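Local coordinates for PTS-dependent dihydroxyacetone kinase operon regulatory protein (Escherichia coli, PDB 4LRZ) that activates transcription of the dihydroxyacetone kinase operon dhaKLM from a sigma-70 promoter and represses its own expression, here represented by its sensor domain, at residues 17-20 against 21-24; 43-46 against 47-50; 63-66 against 67-71; 204-207 against 208-211. All blocks are in the same frame, centred on the assembly; numbering follows the deposited sequence.

Contact 1 (17-20 against 21-24)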
loop_
_atom_site.group_PDB
_atom_site.type_symbol
_atom_site.label_atom_id
_atom_site.label_comp_id
_atom_site.label_asym_id
_atom_site.label_seq_id
_atom_site.Cartn_x
_atom_site.Cartn_y
_atom_site.Cartn_z
ATOM N N ALA F 17 7.969 8.129 34.250
ATOM C CA ALA F 17 8.390 9.054 35.281
ATOM C C ALA F 17 8.267 10.498 34.804
ATOM O O ALA F 17 7.790 11.350 35.536
ATOM C CB ALA F 17 9.853 8.743 35.705
ATOM N N THR F 18 8.694 10.751 33.572
ATOM C CA THR F 18 8.604 12.065 32.953
ATOM C C THR F 18 7.148 12.486 32.802
ATOM O O THR F 18 6.795 13.635 33.095
ATOM C CB THR F 18 9.279 12.031 31.577
ATOM O OG1 THR F 18 10.659 11.697 31.769
ATOM C CG2 THR F 18 9.180 13.372 30.876
ATOM N N SER F 19 6.316 11.530 32.367
ATOM C CA SER F 19 4.881 11.727 32.261
ATOM C C SER F 19 4.245 12.065 33.612
ATOM O O SER F 19 3.401 12.962 33.709
ATOM C CB SER F 19 4.211 10.500 31.653
ATOM O OG SER F 19 2.794 10.611 31.748
ATOM N N TRP F 20 4.654 11.340 34.648
ATOM C CA TRP F 20 4.246 11.642 36.010
ATOM C C TRP F 20 4.599 13.062 36.433
ATOM O O TRP F 20 3.776 13.716 37.045
ATOM C CB TRP F 20 4.861 10.667 36.969
ATOM C CG TRP F 20 4.227 9.311 36.989
ATOM C CD1 TRP F 20 3.291 8.802 36.116
ATOM C CD2 TRP F 20 4.547 8.245 37.896
ATOM N NE1 TRP F 20 2.985 7.510 36.457
ATOM C CE2 TRP F 20 3.738 7.136 37.538
ATOM C CE3 TRP F 20 5.419 8.129 39.001
ATOM C CZ2 TRP F 20 3.770 5.915 38.248
ATOM C CZ3 TRP F 20 5.465 6.905 39.697
ATOM C CH2 TRP F 20 4.648 5.812 39.311
ATOM N N GLU F 21 5.798 13.544 36.093
ATOM C CA GLU F 21 6.166 14.947 36.401
ATOM C C GLU F 21 5.245 15.965 35.726
ATOM O O GLU F 21 4.993 17.000 36.303
ATOM C CB GLU F 21 7.631 15.314 36.052
ATOM C CG GLU F 21 8.757 14.527 36.778
ATOM C CD GLU F 21 10.206 14.913 36.295
ATOM O OE1 GLU F 21 10.359 15.470 35.158
ATOM O OE2 GLU F 21 11.192 14.655 37.060
ATOM N N ARG F 22 4.763 15.696 34.510
ATOM C CA ARG F 22 3.825 16.628 33.844
ATOM C C ARG F 22 2.466 16.599 34.537
ATOM O O ARG F 22 1.841 17.638 34.776
ATOM C CB ARG F 22 3.673 16.314 32.359
ATOM C CG ARG F 22 4.980 16.405 31.550
ATOM C CD ARG F 22 4.700 16.282 30.023
ATOM N NE ARG F 22 4.194 14.963 29.613
ATOM C CZ ARG F 22 4.978 13.936 29.265
ATOM N NH1 ARG F 22 6.310 14.062 29.276
ATOM N NH2 ARG F 22 4.429 12.776 28.906
ATOM N N CYS F 23 2.035 15.393 34.884
ATOM C CA CYS F 23 0.743 15.172 35.549
ATOM C C CYS F 23 0.682 15.731 36.979
ATOM O O CYS F 23 -0.387 16.111 37.453
ATOM C CB CYS F 23 0.402 13.676 35.564
ATOM S SG CYS F 23 -0.039 12.910 33.946
ATOM N N ASN F 24 1.841 15.761 37.643
ATOM C CA ASN F 24 2.005 16.267 39.006
ATOM C C ASN F 24 1.602 17.736 39.188
ATOM O O ASN F 24 1.115 18.108 40.240
ATOM C CB ASN F 24 3.464 16.096 39.455
ATOM C CG ASN F 24 3.689 14.806 40.189
ATOM O OD1 ASN F 24 2.766 14.267 40.802
ATOM N ND2 ASN F 24 4.918 14.293 40.137
#

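Contact 2 (43-46 against 47-50)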
loop_
_atom_site.group_PDB
_atom_site.type_symbol
_atom_site.label_atom_id
_atom_site.label_comp_id
_atom_site.label_asym_id
_atom_site.label_seq_id
_atom_site.Cartn_x
_atom_site.Cartn_y
_atom_site.Cartn_z
ATOM N N PHE F 43 -18.898 16.079 17.504
ATOM C CA PHE F 43 -18.453 14.687 17.422
ATOM C C PHE F 43 -18.654 14.175 16.006
ATOM O O PHE F 43 -17.714 13.617 15.408
ATOM C CB PHE F 43 -19.102 13.741 18.474
ATOM C CG PHE F 43 -18.649 12.275 18.343
ATOM C CD1 PHE F 43 -17.319 11.916 18.557
ATOM C CD2 PHE F 43 -19.546 11.278 17.963
ATOM C CE1 PHE F 43 -16.886 10.576 18.406
ATOM C CE2 PHE F 43 -19.147 9.943 17.804
ATOM C CZ PHE F 43 -17.815 9.581 18.025
ATOM N N ALA F 44 -19.865 14.381 15.479
ATOM C CA ALA F 44 -20.204 13.993 14.109
ATOM C C ALA F 44 -19.183 14.568 13.126
ATOM O O ALA F 44 -18.788 13.898 12.171
ATOM C CB ALA F 44 -21.650 14.410 13.744
ATOM N N SER F 45 -18.720 15.785 13.387
ATOM C CA SER F 45 -17.688 16.392 12.541
ATOM C C SER F 45 -16.317 15.747 12.659
ATOM O O SER F 45 -15.568 15.698 11.660
ATOM C CB SER F 45 -17.546 17.878 12.850
ATOM O OG SER F 45 -18.829 18.459 12.920
ATOM N N ILE F 46 -15.953 15.337 13.885
ATOM C CA ILE F 46 -14.687 14.665 14.094
ATOM C C ILE F 46 -14.780 13.320 13.363
ATOM O O ILE F 46 -13.870 12.955 12.633
ATOM C CB ILE F 46 -14.328 14.459 15.598
ATOM C CG1 ILE F 46 -13.770 15.750 16.221
ATOM C CG2 ILE F 46 -13.260 13.315 15.768
ATOM C CD1 ILE F 46 -14.262 15.981 17.679
ATOM N N TYR F 47 -15.893 12.614 13.567
ATOM C CA TYR F 47 -16.114 11.298 12.985
ATOM C C TYR F 47 -16.040 11.407 11.472
ATOM O O TYR F 47 -15.293 10.658 10.825
ATOM C CB TYR F 47 -17.474 10.770 13.432
ATOM C CG TYR F 47 -17.727 9.289 13.230
ATOM C CD1 TYR F 47 -17.422 8.362 14.236
ATOM C CD2 TYR F 47 -18.317 8.813 12.047
ATOM C CE1 TYR F 47 -17.689 6.993 14.076
ATOM C CE2 TYR F 47 -18.576 7.431 11.866
ATOM C CZ TYR F 47 -18.252 6.536 12.892
ATOM O OH TYR F 47 -18.495 5.197 12.722
ATOM N N ARG F 48 -16.762 12.380 10.920
ATOM C CA ARG F 48 -16.741 12.656 9.499
ATOM C C ARG F 48 -15.331 12.910 8.937
ATOM O O ARG F 48 -14.960 12.293 7.941
ATOM C CB ARG F 48 -17.736 13.796 9.135
ATOM C CG ARG F 48 -17.472 14.559 7.793
ATOM C CD ARG F 48 -18.700 15.391 7.269
ATOM N NE ARG F 48 -19.643 15.715 8.341
ATOM C CZ ARG F 48 -19.599 16.815 9.102
ATOM N NH1 ARG F 48 -18.664 17.751 8.911
ATOM N NH2 ARG F 48 -20.495 16.977 10.073
ATOM N N ARG F 49 -14.533 13.790 9.525
ATOM C CA ARG F 49 -13.217 14.042 8.905
ATOM C C ARG F 49 -12.173 12.911 9.111
ATOM O O ARG F 49 -11.121 12.875 8.452
ATOM C CB ARG F 49 -12.643 15.398 9.314
ATOM C CG ARG F 49 -12.319 15.483 10.756
ATOM C CD ARG F 49 -11.432 16.691 11.163
ATOM N NE ARG F 49 -10.975 16.339 12.514
ATOM C CZ ARG F 49 -9.758 15.872 12.816
ATOM N NH1 ARG F 49 -9.488 15.494 14.085
ATOM N NH2 ARG F 49 -8.812 15.796 11.856
ATOM N N LYS F 50 -12.477 11.983 10.001
ATOM C CA LYS F 50 -11.598 10.845 10.212
ATOM C C LYS F 50 -12.014 9.578 9.421
ATOM O O LYS F 50 -11.415 8.525 9.584
ATOM C CB LYS F 50 -11.472 10.612 11.701
ATOM C CG LYS F 50 -10.763 11.804 12.371
ATOM C CD LYS F 50 -9.345 11.429 12.482
ATOM C CE LYS F 50 -8.408 12.332 11.802
ATOM N NZ LYS F 50 -7.228 11.435 11.608
#

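Contact 3 (63-66 against 67-71)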
loop_
_atom_site.group_PDB
_atom_site.type_symbol
_atom_site.label_atom_id
_atom_site.label_comp_id
_atom_site.label_asym_id
_atom_site.label_seq_id
_atom_site.Cartn_x
_atom_site.Cartn_y
_atom_site.Cartn_z
ATOM N N ASP F 63 -11.691 -7.708 12.580
ATOM C CA ASP F 63 -10.908 -8.896 12.300
ATOM C C ASP F 63 -10.004 -9.297 13.478
ATOM O O ASP F 63 -9.853 -10.486 13.759
ATOM C CB ASP F 63 -10.087 -8.715 11.017
ATOM C CG ASP F 63 -10.974 -8.628 9.733
ATOM O OD1 ASP F 63 -10.410 -8.616 8.616
ATOM O OD2 ASP F 63 -12.234 -8.575 9.813
ATOM N N ALA F 64 -9.406 -8.330 14.173
ATOM C CA ALA F 64 -8.473 -8.691 15.245
ATOM C C ALA F 64 -9.303 -9.356 16.312
ATOM O O ALA F 64 -8.891 -10.360 16.869
ATOM C CB ALA F 64 -7.724 -7.478 15.823
ATOM N N TRP F 65 -10.489 -8.809 16.549
ATOM C CA TRP F 65 -11.396 -9.336 17.577
ATOM C C TRP F 65 -11.837 -10.776 17.262
ATOM O O TRP F 65 -11.725 -11.671 18.103
ATOM C CB TRP F 65 -12.612 -8.407 17.759
ATOM C CG TRP F 65 -13.603 -8.930 18.720
ATOM C CD1 TRP F 65 -14.930 -9.127 18.498
ATOM C CD2 TRP F 65 -13.341 -9.368 20.060
ATOM N NE1 TRP F 65 -15.515 -9.658 19.621
ATOM C CE2 TRP F 65 -14.563 -9.807 20.598
ATOM C CE3 TRP F 65 -12.188 -9.424 20.857
ATOM C CZ2 TRP F 65 -14.675 -10.319 21.908
ATOM C CZ3 TRP F 65 -12.292 -9.938 22.143
ATOM C CH2 TRP F 65 -13.534 -10.386 22.656
ATOM N N GLU F 66 -12.344 -10.975 16.054
ATOM C CA GLU F 66 -12.798 -12.278 15.581
ATOM C C GLU F 66 -11.818 -13.424 15.892
ATOM O O GLU F 66 -12.246 -14.439 16.378
ATOM C CB GLU F 66 -13.067 -12.235 14.069
ATOM C CG GLU F 66 -13.716 -13.541 13.562
ATOM C CD GLU F 66 -13.671 -13.731 12.044
ATOM O OE1 GLU F 66 -13.933 -14.883 11.593
ATOM O OE2 GLU F 66 -13.395 -12.742 11.310
ATOM N N TYR F 67 -10.523 -13.245 15.607
ATOM C CA TYR F 67 -9.521 -14.294 15.850
ATOM C C TYR F 67 -8.970 -14.363 17.276
ATOM O O TYR F 67 -8.151 -15.233 17.581
ATOM C CB TYR F 67 -8.383 -14.227 14.832
ATOM C CG TYR F 67 -8.879 -14.567 13.480
ATOM C CD1 TYR F 67 -8.919 -15.891 13.038
ATOM C CD2 TYR F 67 -9.397 -13.574 12.661
ATOM C CE1 TYR F 67 -9.421 -16.199 11.807
ATOM C CE2 TYR F 67 -9.884 -13.868 11.432
ATOM C CZ TYR F 67 -9.898 -15.176 11.006
ATOM O OH TYR F 67 -10.411 -15.417 9.768
ATOM N N MET F 68 -9.483 -13.482 18.132
ATOM C CA MET F 68 -9.122 -13.393 19.527
ATOM C C MET F 68 -10.228 -13.806 20.510
ATOM O O MET F 68 -9.925 -14.261 21.628
ATOM C CB MET F 68 -8.750 -11.941 19.834
ATOM C CG MET F 68 -7.766 -11.797 20.943
ATOM S SD MET F 68 -7.252 -10.106 20.995
ATOM C CE MET F 68 -5.548 -10.405 21.273
ATOM N N ALA F 69 -11.489 -13.561 20.154
ATOM C CA ALA F 69 -12.625 -13.924 21.017
ATOM C C ALA F 69 -12.584 -15.443 21.303
ATOM O O ALA F 69 -12.363 -16.228 20.357
ATOM C CB ALA F 69 -13.959 -13.534 20.336
ATOM N N PRO F 70 -12.803 -15.878 22.571
ATOM C CA PRO F 70 -13.201 -15.192 23.813
ATOM C C PRO F 70 -12.013 -14.688 24.634
ATOM O O PRO F 70 -10.982 -15.374 24.738
ATOM C CB PRO F 70 -13.931 -16.281 24.607
ATOM C CG PRO F 70 -13.401 -17.637 24.015
ATOM C CD PRO F 70 -12.544 -17.317 22.810
ATOM N N ARG F 71 -12.187 -13.502 25.215
ATOM C CA ARG F 71 -11.137 -12.772 25.880
ATOM C C ARG F 71 -11.770 -11.511 26.500
ATOM O O ARG F 71 -12.614 -10.881 25.876
ATOM C CB ARG F 71 -10.059 -12.402 24.865
ATOM C CG ARG F 71 -9.228 -11.251 25.282
ATOM C CD ARG F 71 -7.806 -11.244 24.749
ATOM N NE ARG F 71 -6.957 -10.645 25.793
ATOM C CZ ARG F 71 -5.852 -9.948 25.590
ATOM N NH1 ARG F 71 -5.411 -9.698 24.350
ATOM N NH2 ARG F 71 -5.186 -9.499 26.632
#

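Contact 4 (204-207 against 208-211)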
loop_
_atom_site.group_PDB
_atom_site.type_symbol
_atom_site.label_atom_id
_atom_site.label_comp_id
_atom_site.label_asym_id
_atom_site.label_seq_id
_atom_site.Cartn_x
_atom_site.Cartn_y
_atom_site.Cartn_z
ATOM N N GLN F 204 -3.310 13.724 -16.585
ATOM C CA GLN F 204 -2.299 14.404 -17.405
ATOM C C GLN F 204 -2.177 13.721 -18.738
ATOM O O GLN F 204 -2.190 14.355 -19.821
ATOM C CB GLN F 204 -0.949 14.393 -16.693
ATOM C CG GLN F 204 -0.859 15.352 -15.484
ATOM C CD GLN F 204 0.359 15.023 -14.571
ATOM O OE1 GLN F 204 0.855 13.892 -14.550
ATOM N NE2 GLN F 204 0.856 16.033 -13.845
ATOM N N LEU F 205 -2.116 12.403 -18.693
ATOM C CA LEU F 205 -1.905 11.693 -19.941
ATOM C C LEU F 205 -3.110 11.822 -20.887
ATOM O O LEU F 205 -2.951 12.073 -22.112
ATOM C CB LEU F 205 -1.551 10.243 -19.645
ATOM C CG LEU F 205 -1.282 9.390 -20.867
ATOM C CD1 LEU F 205 -0.191 10.050 -21.775
ATOM C CD2 LEU F 205 -0.851 8.033 -20.369
ATOM N N ASN F 206 -4.311 11.687 -20.321
ATOM C CA ASN F 206 -5.540 11.769 -21.115
ATOM C C ASN F 206 -5.801 13.127 -21.706
ATOM O O ASN F 206 -6.089 13.222 -22.894
ATOM C CB ASN F 206 -6.749 11.227 -20.354
ATOM C CG ASN F 206 -6.710 9.714 -20.262
ATOM O OD1 ASN F 206 -6.126 9.062 -21.123
ATOM N ND2 ASN F 206 -7.300 9.152 -19.225
ATOM N N ALA F 207 -5.636 14.167 -20.894
ATOM C CA ALA F 207 -5.744 15.535 -21.353
ATOM C C ALA F 207 -4.725 15.825 -22.459
ATOM O O ALA F 207 -5.063 16.445 -23.459
ATOM C CB ALA F 207 -5.600 16.501 -20.178
ATOM N N LEU F 208 -3.485 15.367 -22.318
ATOM C CA LEU F 208 -2.518 15.550 -23.397
ATOM C C LEU F 208 -3.050 14.931 -24.673
ATOM O O LEU F 208 -3.105 15.603 -25.689
ATOM C CB LEU F 208 -1.140 14.951 -23.052
ATOM C CG LEU F 208 0.144 15.339 -23.798
ATOM C CD1 LEU F 208 0.227 16.848 -24.071
ATOM C CD2 LEU F 208 1.382 14.885 -22.969
ATOM N N LEU F 209 -3.428 13.661 -24.611
ATOM C CA LEU F 209 -3.960 12.924 -25.761
ATOM C C LEU F 209 -5.198 13.568 -26.437
ATOM O O LEU F 209 -5.278 13.601 -27.657
ATOM C CB LEU F 209 -4.283 11.476 -25.378
ATOM C CG LEU F 209 -3.065 10.638 -24.957
ATOM C CD1 LEU F 209 -3.554 9.447 -24.176
ATOM C CD2 LEU F 209 -2.273 10.192 -26.186
ATOM N N GLU F 210 -6.145 14.068 -25.655
ATOM C CA GLU F 210 -7.328 14.690 -26.224
ATOM C C GLU F 210 -7.054 16.033 -26.896
ATOM O O GLU F 210 -7.755 16.385 -27.843
ATOM C CB GLU F 210 -8.399 14.903 -25.170
ATOM C CG GLU F 210 -8.804 13.613 -24.463
ATOM C CD GLU F 210 -9.635 13.869 -23.180
ATOM O OE1 GLU F 210 -9.951 15.050 -22.865
ATOM O OE2 GLU F 210 -9.965 12.877 -22.491
ATOM N N SER F 211 -6.068 16.783 -26.402
ATOM C CA SER F 211 -5.880 18.152 -26.870
ATOM C C SER F 211 -4.738 18.359 -27.850
ATOM O O SER F 211 -4.615 19.435 -28.437
ATOM C CB SER F 211 -5.798 19.142 -25.698
ATOM O OG SER F 211 -4.756 18.785 -24.814
#

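Contact 1 (17-20 against 21-24)
Glu-21 meets Ala-17 one helical turn back: Glu-21 N donates to Ala-17 O at 3.0 Å with an N-H...O angle of 153°, and Glu-21 CG passes Ala-17 O at 3.5 Å before the extended chain leads to an exposed carboxylate. Arg-22 carries the main side-chain contact. Its N bonds to Thr-18 O and, weakly, to Ser-19 O, while a bend at chi3 (-66°) folds the chain back along the helix of residues 14-26. Ser-19 CA consequently faces the guanidinium, 3.5 Å from the Arg-22 plane and displaced toward its rim. On one branch Arg-22 NH1 approaches Thr-18 CG2 at 3.4 Å; on the other, Arg-22 NH2 comes within 3.6 Å of Ser-19 CB. NH2 also forms a salt bridge with Glu-110, whose OE2 is hydrogen-bonded to Ser-19 OG as well, and OG has a further partner in Thr-115. Shortening Arg-22 to an alanine would probably leave Glu-110 without its charge partner and strip the cover from this flank of Ser-19. Cys-23 follows, its N bonded to Ser-19 O at 3.0 Å and its buried side chain resting on Thr-115 and Phe-136. Last, Asn-24 N reaches Trp-20 O at 2.9 Å, while the indole of Trp-20 is occupied elsewhere, with NE1 donating to Gln-134 O and the ring in a cation-pi contact with Arg-29. The chemistry implies that polar bonds as well as packing hold this helix: the shared Glu-110 carboxylate links Arg-22 and Ser-19, so the guanidinium and the hydroxyl are likely to be positioned together.

Contact 2 (43-46 against 47-50)
Phe-43 and Tyr-47 set their rings obliquely against each other, with centroids 6.0 Å apart and planes inclined by 57°. The approach is made by Phe-43 CZ, which lies 4.0 Å from Tyr-47 CD1. Four residues apart, the two leave the same flank of the helix; with CG anti to the backbone N in both, the rings come off in a similar way, and Tyr-47 continues onto Leu-54 and Gln-58 of helix 51-66. The same pair is joined through the backbone, Tyr-47 N to Phe-43 O at 2.8 Å. On another side, the Arg-48 chain bends at chi3, which folds the guanidinium back over Ser-45 CA, 3.6 Å from the Arg-48 plane toward the rim. Ser-45 OG stands 3.6 Å from Arg-48 NH2, but its hydrogen bond goes to Val-41 O, within the same helix. These residues form the last turns of helix 40-49, and Lys-50 is the joint: it leaves helical geometry and takes the N-cap position of helix 51-66, its N bonded weakly to both Ile-46 O and Tyr-47 O. Arg-49 places CG between its backbone N and carbonyl carbon (chi1 66°), which brings Arg-49 CG to 3.4 Å from Ser-45 O. From there the chain extends to a salt bridge between NH1 and Glu-80. One face of this guanidinium covers Lys-50 CG, and Lys-50 NZ is hydrogen-bonded to Thr-158 OG1 of strand 157-166.

Contact 3 (63-66 against 67-71)
The indole of Trp-65 carries Ala-69 on one face and the carbonyl of Arg-71 at its edge. Ala-69 CB makes a CH-pi contact 3.8 Å from the centroid of the Trp-65 six-membered ring, 19° off the normal; in the ring plane, Arg-71 O approaches Trp-65 CH2 at 3.4 Å. The fold element is the C-terminal end of helix 51-66 in the GAF domain, where the chain turns toward strand 74-79 through a cis peptide bond before Pro-70. Trp-65 CG lies opposite the backbone N (chi1 176°), and the indole extends toward Ala-69 and Arg-71. The second ring, Tyr-67, receives Asp-63 O at its edge, 3.3 Å from Tyr-67 CD2. Glu-66 runs alongside Tyr-67 and points the same way, with carboxylate and phenol planes inclined to each other and Glu-66 OE2 3.7 Å from Tyr-67 CE2. The Glu-66 side chain also comes within about 4 Å of a bound ADP and packs on a basic side chain of another protein. Tyr-67 packs on Leu-179 of the second subunit, and Asp-63 forms a salt bridge with Arg-183 of that subunit, so this helix end takes part in the dimer interface. Trp-65 O is gripped twice: Ala-69 N donates almost end-on at 2.8 Å, whereas Met-68 N bonds to the same Trp-65 O at 2.9 Å from above the carbonyl plane, 57° out of it.

Contact 4 (204-207 against 208-211)
Leu-209 reaches back over Leu-205 and Asn-206, and its side chain can be traced atom by atom. Its CB lies near two carbonyls of the preceding turn, with Leu-209 CB 3.5 Å from Asn-206 O. With CG anti to the carbonyl carbon (chi1 -64°), the branch point is turned toward the start of the helix, and Leu-209 CG comes to 3.2 Å from Leu-205 O. At the tip, Leu-209 CD1 stays close to Leu-205 O (3.4 Å) and is 4.0 Å from both Leu-205 CG and Asn-206 OD1. Both of these side chains cross that of Leu-209 at a slant. This is the end of the long helix 174-211, which runs out of the GAF domain into the PAS domain and here packs against the second subunit: Leu-205 and Leu-208 each touch the other's counterpart there, and Leu-209 touches Leu-208 of that subunit. Glu-210 CG passes Asn-206 O at 3.2 Å, and OE1 forms a salt bridge with Lys-289 of the second subunit. At the last turn Ser-211 bonds twice to one acceptor. Ser-211 OG donates to Ala-207 O at 2.7 Å and Ser-211 N to the same Ala-207 O at 3.1 Å, from opposite faces of the carbonyl plane. A chi1 of 57° sets Ser-211 OG between its backbone N and carbonyl carbon, from where it reaches Ala-207 O. An alanine in place of Ser-211 would lose the hydroxyl and is likely to leave Ala-207 O with the backbone N as its main donor.

From the N terminus, the contacts come strictly in series; each joins residues about one turn apart within a continuous stretch, so none closes a long loop and none nests within or crosses another. Contact 1 lies on helix 14-26, packed on the loops that carry Thr-115 and Phe-136. Contact 2 ends helix 40-49 and passes directly into helix 51-66, at whose far end contact 3 turns the chain toward strand 74-79; their centres are about 27 Å apart. Helix 174-211 then spans from the GAF sheet to the PAS part, where contact 4 sits about 59 Å from contact 1, centre to centre. Contacts 3 and 4, on opposite sides of the chain's centre, both touch the second subunit.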